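Local coordinates for uncharacterized protein SPT16D (Chaetomium thermophilum var. thermophilum, PDB 4KHB) that forms, as a PH-like domain of Spt16, a heterodimer with Pob3N within FACT, a histone chaperone that probably reorganizes nucleosomes, at residues A[32-37]-A[47-52]; A[55-60]-A[105-110]; A[68-73]-A[94-99]. One frame throughout, in Å; residues are numbered along the deposited sequence.

Contact 1. Residues A[32-37]-A[47-52]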
# COMPACT_ATOMS: atom_id res chain seq x y z
N LYS A 32 -11.21 -18.24 1.90
CA LYS A 32 -12.50 -18.27 1.25
C LYS A 32 -12.45 -17.79 -0.19
O LYS A 32 -13.11 -18.35 -1.07
CB LYS A 32 -13.47 -17.36 2.01
CG LYS A 32 -14.58 -18.08 2.73
CD LYS A 32 -15.21 -19.15 1.88
CE LYS A 32 -14.58 -20.49 2.18
NZ LYS A 32 -15.54 -21.55 2.28
N ASN A 33 -11.64 -16.77 -0.42
CA ASN A 33 -11.54 -16.15 -1.72
C ASN A 33 -10.21 -16.47 -2.40
O ASN A 33 -9.84 -15.82 -3.38
CB ASN A 33 -11.77 -14.64 -1.58
CG ASN A 33 -13.20 -14.31 -1.15
OD1 ASN A 33 -14.16 -14.66 -1.83
ND2 ASN A 33 -13.33 -13.65 -0.01
N ASN A 34 -9.50 -17.46 -1.86
CA ASN A 34 -8.21 -17.89 -2.40
C ASN A 34 -7.24 -16.72 -2.48
O ASN A 34 -6.57 -16.54 -3.49
CB ASN A 34 -8.36 -18.54 -3.78
CG ASN A 34 -7.93 -20.00 -3.79
OD1 ASN A 34 -7.12 -20.43 -2.96
ND2 ASN A 34 -8.45 -20.77 -4.74
N THR A 35 -7.18 -15.94 -1.41
CA THR A 35 -6.48 -14.67 -1.46
C THR A 35 -5.80 -14.36 -0.13
O THR A 35 -6.33 -14.69 0.94
CB THR A 35 -7.47 -13.52 -1.80
OG1 THR A 35 -8.10 -13.78 -3.06
CG2 THR A 35 -6.77 -12.18 -1.85
N ILE A 36 -4.62 -13.76 -0.20
CA ILE A 36 -3.97 -13.18 0.97
C ILE A 36 -4.00 -11.66 0.82
O ILE A 36 -3.97 -11.13 -0.30
CB ILE A 36 -2.52 -13.69 1.15
CG1 ILE A 36 -1.57 -13.05 0.14
CG2 ILE A 36 -2.48 -15.21 1.03
CD1 ILE A 36 -0.10 -13.36 0.40
N VAL A 37 -4.09 -10.95 1.94
CA VAL A 37 -4.16 -9.49 1.92
C VAL A 37 -2.98 -8.90 2.67
O VAL A 37 -2.84 -9.10 3.88
CB VAL A 37 -5.48 -8.97 2.54
CG1 VAL A 37 -5.54 -7.45 2.44
CG2 VAL A 37 -6.68 -9.60 1.86
N PHE A 47 -3.57 -10.34 -2.90
CA PHE A 47 -2.82 -11.11 -3.88
C PHE A 47 -3.43 -12.51 -3.96
O PHE A 47 -3.52 -13.22 -2.95
CB PHE A 47 -1.34 -11.18 -3.51
CG PHE A 47 -0.60 -9.88 -3.70
CD1 PHE A 47 -0.11 -9.53 -4.96
CD2 PHE A 47 -0.40 -9.01 -2.64
CE1 PHE A 47 0.57 -8.34 -5.15
CE2 PHE A 47 0.29 -7.82 -2.82
CZ PHE A 47 0.77 -7.48 -4.08
N HIS A 48 -3.85 -12.90 -5.16
CA HIS A 48 -4.50 -14.19 -5.35
C HIS A 48 -3.48 -15.31 -5.24
O HIS A 48 -2.30 -15.11 -5.54
CB HIS A 48 -5.19 -14.22 -6.71
CG HIS A 48 -6.20 -15.32 -6.86
ND1 HIS A 48 -5.85 -16.62 -7.15
CD2 HIS A 48 -7.55 -15.30 -6.75
CE1 HIS A 48 -6.94 -17.36 -7.22
NE2 HIS A 48 -7.99 -16.59 -6.98
N ILE A 49 -3.93 -16.48 -4.81
CA ILE A 49 -3.04 -17.61 -4.59
C ILE A 49 -2.39 -18.12 -5.89
O ILE A 49 -1.28 -18.66 -5.86
CB ILE A 49 -3.76 -18.77 -3.87
CG1 ILE A 49 -2.75 -19.80 -3.34
CG2 ILE A 49 -4.75 -19.45 -4.80
CD1 ILE A 49 -1.89 -19.28 -2.21
N ASN A 50 -3.08 -17.93 -7.01
CA ASN A 50 -2.58 -18.37 -8.31
C ASN A 50 -1.40 -17.52 -8.79
O ASN A 50 -0.82 -17.78 -9.84
CB ASN A 50 -3.71 -18.34 -9.35
CG ASN A 50 -4.77 -19.38 -9.08
OD1 ASN A 50 -4.60 -20.26 -8.23
ND2 ASN A 50 -5.89 -19.29 -9.80
N THR A 51 -1.09 -16.49 -8.01
CA THR A 51 -0.04 -15.54 -8.33
C THR A 51 1.22 -15.87 -7.52
O THR A 51 2.32 -15.40 -7.83
CB THR A 51 -0.55 -14.09 -8.07
OG1 THR A 51 -0.31 -13.27 -9.21
CG2 THR A 51 0.12 -13.47 -6.86
N ILE A 52 1.04 -16.72 -6.51
CA ILE A 52 2.10 -17.00 -5.53
C ILE A 52 2.87 -18.30 -5.81
O ILE A 52 2.27 -19.34 -6.09
CB ILE A 52 1.50 -17.05 -4.10
CG1 ILE A 52 1.10 -15.64 -3.65
CG2 ILE A 52 2.49 -17.63 -3.10
CD1 ILE A 52 0.15 -15.61 -2.47
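The imidazole of His48 lies flat beneath the backbone carbonyl of Asn34: O of Asn34 sits over the ring centre, 3.5 Å above its plane. At the ring's edge, in plane, Asn50 N donates to His48 ND1 over 3.1 Å, which fixes the ring's rotation. With CG anti to the backbone N (chi1 -164°), the ring is placed under that carbonyl; the ring of Phe9 also meets it. The same oxygen accepts a bond from Ile49 N (3.0 Å), so it meets the strand's last residue and the first of the 3-10 turn. Asn34, in a left-handed backbone conformation that asparagine tolerates, faces Asp30 with Thr35 in a G1 beta bulge; its OD1 lies 3.2 Å from CG2 of Ile49. Beyond the bulge Ile36 and Phe47 form a hydrogen-bonded antiparallel pair, Phe47 N to Ile36 O at 2.7 Å and Ile36 N to Phe47 O at 3.0 Å. Ile36 and Ile52, apolar branches suited to burial, reach toward each other tip to tip, CD1 to CD1 at 3.7 Å. Around this hairpin, Leu116 of helix 103-121 packs on Asn34 and Ile49, while in strand 63-70 Ile68 meets Ile36 and Ile52, and Phe70 meets the Phe47 ring.

Contact 2. Residues A[55-60]-A[105-110]; sequences ASKSDE and RYAEIA
Ala55 and Lys57 pack against Tyr106, Ala107 and Ala110 where the C-terminal helix of the PH-like fold lies against a sheet strand. Segments 55-60 and 105-110 run nearly antiparallel, at 161°, and their axes approach to 7.7 Å, a spacing that small side chains allow. The enclosed part is built on alanine. Ala110, buried between strand and helix, points its methyl at the strand, with CB 4.3 Å from both the backbone O of Ala55 and CB of Lys57. Alanine suits this place because a methyl lets the helix lie this close to the strand. Ala110 also touches Leu66 of strand 63-70, which continues the apolar layer under the helix.

At the partly exposed margin the contact rests instead on one long side chain. Lys57 places CG anti to its backbone N (chi1 178°), which carries the chain out along the helix, where CG meets CB of Tyr106 at 4.1 Å. Lysine fits such a margin: its methylenes cover apolar surface while the ammonium can reach polar partners at the rim. That ammonium bonds to the backbone O of Gly103, near the start of the helix, and forms a long salt bridge with OD2 of Asp59. Of the Tyr106 side chain, CB makes the contact; its ring leads away, and its OH bonds to Asp176 of the Pob3N chain. Bent at its second and fourth torsions, the Lys57 chain brings NZ to 3.8 Å from CB of Ala107.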
# COMPACT_ATOMS: atom_id res chain seq x y z
N ALA A 55 6.01 -19.54 0.12
CA ALA A 55 6.18 -18.68 1.29
C ALA A 55 7.12 -19.32 2.30
O ALA A 55 7.02 -20.52 2.58
CB ALA A 55 4.84 -18.38 1.93
N SER A 56 8.03 -18.52 2.85
CA SER A 56 9.02 -19.03 3.80
C SER A 56 9.16 -18.19 5.07
O SER A 56 9.14 -16.95 5.01
CB SER A 56 10.39 -19.15 3.12
OG SER A 56 10.26 -19.65 1.80
N LYS A 57 9.28 -18.87 6.21
CA LYS A 57 9.52 -18.21 7.49
C LYS A 57 10.98 -18.41 7.90
O LYS A 57 11.58 -19.45 7.63
CB LYS A 57 8.60 -18.79 8.57
CG LYS A 57 8.81 -18.19 9.96
CD LYS A 57 9.06 -19.28 10.99
CE LYS A 57 9.47 -18.68 12.33
NZ LYS A 57 8.72 -19.27 13.48
N SER A 58 11.55 -17.40 8.56
CA SER A 58 12.91 -17.50 9.08
C SER A 58 13.05 -16.63 10.33
O SER A 58 12.22 -15.76 10.59
CB SER A 58 13.92 -17.08 8.00
OG SER A 58 13.80 -15.70 7.69
N ASP A 59 14.10 -16.88 11.11
CA ASP A 59 14.33 -16.13 12.33
C ASP A 59 15.75 -15.57 12.34
O ASP A 59 16.71 -16.30 12.08
CB ASP A 59 14.09 -17.01 13.56
CG ASP A 59 12.69 -17.59 13.61
OD1 ASP A 59 11.76 -16.88 14.05
OD2 ASP A 59 12.52 -18.76 13.21
N GLU A 60 15.87 -14.28 12.64
CA GLU A 60 17.17 -13.66 12.90
C GLU A 60 17.08 -12.81 14.16
O GLU A 60 16.59 -11.68 14.13
CB GLU A 60 17.64 -12.81 11.71
CG GLU A 60 17.75 -13.55 10.38
CD GLU A 60 18.86 -14.59 10.37
OE1 GLU A 60 18.76 -15.54 9.57
OE2 GLU A 60 19.83 -14.45 11.14
N ARG A 105 3.11 -16.90 14.79
CA ARG A 105 2.12 -16.41 13.84
C ARG A 105 2.62 -16.54 12.41
O ARG A 105 1.88 -16.97 11.53
CB ARG A 105 1.74 -14.95 14.15
CG ARG A 105 0.54 -14.45 13.36
CD ARG A 105 0.00 -13.14 13.93
NE ARG A 105 1.01 -12.09 13.94
CZ ARG A 105 1.20 -11.22 12.95
NH1 ARG A 105 0.43 -11.27 11.87
NH2 ARG A 105 2.15 -10.30 13.04
N TYR A 106 3.88 -16.19 12.18
CA TYR A 106 4.46 -16.27 10.84
C TYR A 106 4.64 -17.72 10.39
O TYR A 106 4.58 -18.02 9.19
CB TYR A 106 5.79 -15.51 10.77
CG TYR A 106 5.65 -14.03 10.48
CD1 TYR A 106 4.39 -13.43 10.44
CD2 TYR A 106 6.76 -13.24 10.21
CE1 TYR A 106 4.25 -12.09 10.17
CE2 TYR A 106 6.62 -11.89 9.93
CZ TYR A 106 5.37 -11.32 9.92
OH TYR A 106 5.21 -9.98 9.65
N ALA A 107 4.85 -18.61 11.35
CA ALA A 107 4.96 -20.03 11.04
C ALA A 107 3.62 -20.57 10.56
O ALA A 107 3.55 -21.37 9.63
CB ALA A 107 5.44 -20.80 12.26
N GLU A 108 2.54 -20.10 11.19
CA GLU A 108 1.18 -20.48 10.79
C GLU A 108 0.85 -19.94 9.40
O GLU A 108 0.29 -20.66 8.57
CB GLU A 108 0.17 -19.96 11.81
CG GLU A 108 -1.30 -20.19 11.43
CD GLU A 108 -1.72 -21.65 11.50
OE1 GLU A 108 -0.93 -22.48 11.98
OE2 GLU A 108 -2.85 -21.96 11.06
N ILE A 109 1.18 -18.68 9.17
CA ILE A 109 0.92 -18.02 7.90
C ILE A 109 1.60 -18.73 6.73
O ILE A 109 0.98 -18.98 5.69
CB ILE A 109 1.36 -16.54 7.93
CG1 ILE A 109 0.59 -15.76 9.00
CG2 ILE A 109 1.16 -15.89 6.57
CD1 ILE A 109 0.83 -14.26 8.97
N ALA A 110 2.88 -19.06 6.91
CA ALA A 110 3.63 -19.78 5.89
C ALA A 110 3.01 -21.13 5.54
O ALA A 110 3.03 -21.55 4.38
CB ALA A 110 5.08 -19.96 6.33

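Contact 3. Residues A[68-73]-A[94-99]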
# COMPACT_ATOMS: atom_id res chain seq x y z
N ILE A 68 7.35 -13.91 0.80
CA ILE A 68 6.45 -14.46 -0.19
C ILE A 68 7.01 -14.25 -1.59
O ILE A 68 7.23 -13.11 -2.01
CB ILE A 68 5.06 -13.81 -0.08
CG1 ILE A 68 4.47 -14.05 1.31
CG2 ILE A 68 4.13 -14.35 -1.15
CD1 ILE A 68 3.35 -13.09 1.69
N ASN A 69 7.25 -15.35 -2.31
CA ASN A 69 7.72 -15.27 -3.70
C ASN A 69 6.57 -15.46 -4.68
O ASN A 69 5.73 -16.35 -4.50
CB ASN A 69 8.85 -16.27 -3.97
CG ASN A 69 10.11 -15.96 -3.19
OD1 ASN A 69 10.82 -15.00 -3.49
ND2 ASN A 69 10.40 -16.78 -2.19
N PHE A 70 6.54 -14.63 -5.72
CA PHE A 70 5.45 -14.67 -6.68
C PHE A 70 5.86 -15.34 -7.99
O PHE A 70 7.05 -15.44 -8.29
CB PHE A 70 4.98 -13.24 -6.95
CG PHE A 70 4.38 -12.57 -5.74
CD1 PHE A 70 3.04 -12.71 -5.46
CD2 PHE A 70 5.17 -11.79 -4.90
CE1 PHE A 70 2.47 -12.09 -4.36
CE2 PHE A 70 4.61 -11.17 -3.79
CZ PHE A 70 3.26 -11.32 -3.52
N LEU A 71 4.88 -15.77 -8.77
CA LEU A 71 5.15 -16.35 -10.08
C LEU A 71 5.39 -15.26 -11.12
O LEU A 71 4.56 -14.36 -11.30
CB LEU A 71 4.01 -17.28 -10.51
CG LEU A 71 3.83 -18.50 -9.61
CD1 LEU A 71 2.48 -19.17 -9.84
CD2 LEU A 71 4.96 -19.49 -9.85
N SER A 72 6.53 -15.34 -11.78
CA SER A 72 6.94 -14.34 -12.77
C SER A 72 7.87 -15.01 -13.77
O SER A 72 8.40 -16.10 -13.49
CB SER A 72 7.66 -13.18 -12.08
OG SER A 72 8.29 -13.61 -10.88
N PRO A 73 8.06 -14.39 -14.94
CA PRO A 73 9.06 -14.88 -15.89
C PRO A 73 10.42 -15.06 -15.22
O PRO A 73 10.95 -14.11 -14.64
CB PRO A 73 9.12 -13.77 -16.93
CG PRO A 73 7.76 -13.13 -16.90
CD PRO A 73 7.19 -13.35 -15.52
N ARG A 94 7.87 -9.56 -7.80
CA ARG A 94 8.57 -10.84 -7.69
C ARG A 94 8.49 -11.37 -6.27
O ARG A 94 8.21 -12.56 -6.05
CB ARG A 94 10.04 -10.70 -8.10
CG ARG A 94 10.54 -11.83 -8.99
CD ARG A 94 11.39 -11.31 -10.14
NE ARG A 94 11.64 -12.33 -11.16
CZ ARG A 94 12.80 -12.46 -11.80
NH1 ARG A 94 13.82 -11.68 -11.47
NH2 ARG A 94 12.96 -13.40 -12.72
N SER A 95 8.73 -10.49 -5.30
CA SER A 95 8.67 -10.88 -3.89
C SER A 95 8.54 -9.67 -2.97
O SER A 95 8.84 -8.54 -3.36
CB SER A 95 9.91 -11.68 -3.50
OG SER A 95 11.07 -10.86 -3.49
N LEU A 96 8.08 -9.92 -1.75
CA LEU A 96 8.11 -8.93 -0.68
C LEU A 96 8.38 -9.61 0.66
O LEU A 96 8.00 -10.77 0.87
CB LEU A 96 6.83 -8.09 -0.64
CG LEU A 96 5.48 -8.72 -0.93
CD1 LEU A 96 4.99 -9.50 0.27
CD2 LEU A 96 4.47 -7.66 -1.33
N THR A 97 9.03 -8.89 1.57
CA THR A 97 9.40 -9.45 2.87
C THR A 97 8.86 -8.61 4.03
O THR A 97 8.99 -7.39 4.04
CB THR A 97 10.94 -9.60 3.00
OG1 THR A 97 11.41 -10.60 2.09
CG2 THR A 97 11.33 -9.99 4.42
N PHE A 98 8.24 -9.29 4.99
CA PHE A 98 7.79 -8.64 6.21
C PHE A 98 8.60 -9.16 7.39
O PHE A 98 9.19 -10.24 7.32
CB PHE A 98 6.30 -8.90 6.47
CG PHE A 98 5.38 -8.28 5.47
CD1 PHE A 98 4.97 -8.97 4.34
CD2 PHE A 98 4.88 -7.00 5.69
CE1 PHE A 98 4.11 -8.39 3.43
CE2 PHE A 98 4.01 -6.41 4.78
CZ PHE A 98 3.63 -7.10 3.65
N ARG A 99 8.62 -8.38 8.47
CA ARG A 99 9.26 -8.82 9.70
C ARG A 99 8.32 -8.61 10.88
O ARG A 99 7.55 -7.64 10.91
CB ARG A 99 10.60 -8.12 9.92
CG ARG A 99 10.49 -6.69 10.44
CD ARG A 99 11.83 -6.16 10.90
NE ARG A 99 11.67 -4.96 11.71
CZ ARG A 99 12.68 -4.32 12.31
NH1 ARG A 99 13.92 -4.77 12.18
NH2 ARG A 99 12.43 -3.24 13.04
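Phe70 N donates to Arg94 O over 2.7 Å, the shortest bond of an antiparallel strand pair in the PH-like sheet. Farther along, Ile68 and Leu96 form a hydrogen-bonded pair: Ile68 N reaches Leu96 O at 3.2 Å, while the return bond from Leu96 N is weak. Where the strand gives way to loop, Arg94 NH2 donates to the backbone O of Pro73 at 2.9 Å, lying in the carbonyl plane on a lone pair, although the N-H points well off line (131°) and the oxygen lies 31° out of the guanidinium plane. Ser72 OG lies at the edge of the same guanidinium. Arginine suits this place because its several N-H groups can serve two partners: NH1 forms a salt bridge with Glu147 of the Pob3N chain.

Outward comes packing. On one face of the sheet Asn69 OD1 rests 3.4 Å from Ser95 CB, and ND2 of Asn69 bonds to OD1 of Asn54. On the face of Ile68 and Leu96, Phe70 turns its ring edge to the neighbouring strand, with C of Arg94, N of Ser95 and CG of Leu96 near its plane. Leu96 CG reaches that edge from between its backbone N and carbonyl carbon (chi1 38°). Ile68 CG2 lies over one ring face, 3.9 Å above it and offset toward the rim. Residues 95-99 also pair with a Pob3N strand, so the sheet runs on across the interface. Ile68 and Leu96 lie side by side and point the same way, their CD1 atoms 4.2 Å apart.

Contact 1 closes along the chain before the other two open; contact 3 is enclosed in sequence between the two segments of contact 2. Contacts 1 and 3 have centres about 13 Å apart and touch directly: Thr51 O probably bonds to Leu71 N, and Thr51 packs on Phe70. The hairpin and the turn that follows it thereby pack against the second sheet, to which contact 3 belongs and on which the helix of contact 2 rests; the centres of contacts 2 and 3 lie about 14 Å apart, and Tyr106 touches Phe98. Contacts 1 and 2 are farther apart, about 17 Å between centres. Together they join two sheets and the C-terminal helix into one PH-like domain, leaving strand 91-100 to extend its sheet into Pob3N.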